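Local atomic coordinates of putative cell invasion protein with MAC/Perforin domain (Bacteroides thetaiotaomicron VPI-5482, PDB entry 3KK7), a protein that is of unknown function but carries a MACPF domain and probably acts at membranes, perhaps in pore formation or cell invasion. Residues E374-I380 with L449-D454. Numbering follows the deposited sequence.
Sequences EPYIEII and LKIKAD
Lys452 O accepts a nearly straight bond (168°) from Ile379 N at 2.7 Å. The CA of Glu378 adds a CA-H...O contact to the same oxygen. Ile377 O is held likewise, by Lys452 N at 3.0 Å and by the CA of Ile451. Asp454 N donates to Ile379 O, and Ile377 N to Lys450 O, both bonds more bent. Strands 376-380 and 450-454 run parallel, the axes of these short segments 20° apart, within the mixed sheet of the D2 domain. Strand 392-401 borders the first strand and strand 22-25 the second, while helix 429-443, which lies on the chain between the two parallel strands, packs under Ile379 and Ala453. On that side Ile379 CD1 reaches Ile451 CG2 at 3.8 Å. Leu449 splits its branches: CD1 meets Ile377 CG1 at 3.6 Å, while CD2 lies against Pro375 CB at 3.9 Å and the backbone N of Tyr376. With an alanine here both branches are gone, and the flanks of Pro375 and Ile377 would probably be left without this apolar partner. Tyr376, Glu378, Lys450 and Lys452 point to the other face. The Tyr376 ring stands up from the sheet with CG between backbone N and carbonyl carbon (chi1 59°). Lys452 bends at chi3 and brings CE obliquely to the ring, 3.9 Å from Tyr376 CE1. Its NZ sits 4.5 Å from the centroid of the Tyr376 ring, an off-centre cation-pi contact. Glu374 OE2 passes beside Lys450 CB. Salt bridges join Lys452 NZ to Glu21 and Glu374 OE1 to Arg33. Glu378 is buried, but its carboxylate is paired with Lys457 and Lys407 and bonded to Asn401, which would probably keep it ionised.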
# COMPACT_ATOMS: atom_id res chain seq x y z
N GLU A 374 -15.57 17.03 1.19
CA GLU A 374 -16.66 17.49 0.33
C GLU A 374 -16.16 17.58 -1.10
O GLU A 374 -15.13 18.20 -1.35
CB GLU A 374 -17.17 18.88 0.76
CG GLU A 374 -18.34 19.46 -0.10
CD GLU A 374 -18.78 20.88 0.31
OE1 GLU A 374 -18.38 21.33 1.41
OE2 GLU A 374 -19.52 21.52 -0.47
N PRO A 375 -16.89 16.95 -2.03
CA PRO A 375 -16.57 17.17 -3.44
C PRO A 375 -17.15 18.48 -4.00
O PRO A 375 -18.05 19.07 -3.43
CB PRO A 375 -17.18 15.95 -4.12
CG PRO A 375 -18.21 15.50 -3.23
CD PRO A 375 -17.83 15.84 -1.85
N TYR A 376 -16.61 18.91 -5.14
CA TYR A 376 -16.99 20.17 -5.76
C TYR A 376 -16.37 20.26 -7.14
O TYR A 376 -15.33 19.68 -7.38
CB TYR A 376 -16.51 21.36 -4.93
CG TYR A 376 -15.02 21.43 -4.71
CD1 TYR A 376 -14.19 22.08 -5.62
CD2 TYR A 376 -14.44 20.86 -3.58
CE1 TYR A 376 -12.80 22.15 -5.41
CE2 TYR A 376 -13.07 20.92 -3.36
CZ TYR A 376 -12.25 21.56 -4.28
OH TYR A 376 -10.89 21.62 -4.06
N ILE A 377 -17.02 21.00 -8.03
CA ILE A 377 -16.49 21.27 -9.34
C ILE A 377 -15.88 22.66 -9.30
O ILE A 377 -16.52 23.59 -8.84
CB ILE A 377 -17.59 21.26 -10.38
CG1 ILE A 377 -18.22 19.86 -10.46
CG2 ILE A 377 -17.02 21.70 -11.73
CD1 ILE A 377 -19.36 19.75 -11.46
N GLU A 378 -14.63 22.79 -9.75
CA GLU A 378 -14.00 24.10 -9.88
C GLU A 378 -13.77 24.36 -11.38
O GLU A 378 -13.19 23.51 -12.08
CB GLU A 378 -12.70 24.19 -9.07
CG GLU A 378 -11.61 23.15 -9.42
CD GLU A 378 -10.39 23.21 -8.51
OE1 GLU A 378 -10.09 24.32 -8.03
OE2 GLU A 378 -9.73 22.15 -8.29
N ILE A 379 -14.28 25.48 -11.89
CA ILE A 379 -14.08 25.87 -13.29
C ILE A 379 -12.84 26.76 -13.30
O ILE A 379 -12.87 27.90 -12.80
CB ILE A 379 -15.29 26.63 -13.89
CG1 ILE A 379 -16.58 25.80 -13.76
CG2 ILE A 379 -15.02 26.99 -15.35
CD1 ILE A 379 -17.84 26.61 -13.65
N ILE A 380 -11.74 26.24 -13.84
CA ILE A 380 -10.49 26.95 -13.79
C ILE A 380 -9.80 26.86 -15.14
O ILE A 380 -10.42 26.49 -16.12
CB ILE A 380 -9.60 26.40 -12.64
CG1 ILE A 380 -9.33 24.90 -12.82
CG2 ILE A 380 -10.27 26.67 -11.30
CD1 ILE A 380 -8.11 24.39 -12.07
N LEU A 449 -23.63 19.92 -6.19
CA LEU A 449 -22.57 20.23 -5.26
C LEU A 449 -22.06 21.66 -5.51
O LEU A 449 -22.46 22.30 -6.48
CB LEU A 449 -21.44 19.20 -5.36
CG LEU A 449 -21.01 18.59 -6.70
CD1 LEU A 449 -20.64 19.64 -7.77
CD2 LEU A 449 -19.84 17.62 -6.44
N LYS A 450 -21.21 22.14 -4.61
CA LYS A 450 -20.58 23.43 -4.76
C LYS A 450 -19.86 23.48 -6.12
O LYS A 450 -19.04 22.63 -6.41
CB LYS A 450 -19.58 23.66 -3.61
CG LYS A 450 -18.92 25.05 -3.52
CD LYS A 450 -17.54 25.04 -2.79
CE LYS A 450 -17.62 24.99 -1.24
NZ LYS A 450 -16.25 24.86 -0.65
N ILE A 451 -20.23 24.45 -6.95
CA ILE A 451 -19.52 24.75 -8.18
C ILE A 451 -18.92 26.14 -7.96
O ILE A 451 -19.61 27.08 -7.52
CB ILE A 451 -20.45 24.77 -9.41
CG1 ILE A 451 -21.20 23.45 -9.54
CG2 ILE A 451 -19.66 25.10 -10.68
CD1 ILE A 451 -22.14 23.40 -10.70
N LYS A 452 -17.63 26.27 -8.25
CA LYS A 452 -16.95 27.55 -8.14
C LYS A 452 -16.09 27.75 -9.37
O LYS A 452 -15.85 26.81 -10.12
CB LYS A 452 -16.11 27.63 -6.87
CG LYS A 452 -15.31 26.37 -6.52
CD LYS A 452 -14.04 26.72 -5.71
CE LYS A 452 -13.81 25.81 -4.50
NZ LYS A 452 -12.38 25.82 -4.04
N ALA A 453 -15.68 28.99 -9.60
CA ALA A 453 -14.82 29.33 -10.71
C ALA A 453 -13.68 30.15 -10.15
O ALA A 453 -13.82 30.73 -9.08
CB ALA A 453 -15.58 30.10 -11.78
N ASP A 454 -12.55 30.19 -10.86
CA ASP A 454 -11.41 30.97 -10.41
C ASP A 454 -10.46 31.24 -11.54
O ASP A 454 -9.69 30.37 -11.91
CB ASP A 454 -10.68 30.26 -9.27
CG ASP A 454 -9.69 31.17 -8.55
OD1 ASP A 454 -9.20 32.17 -9.13
OD2 ASP A 454 -9.40 30.88 -7.37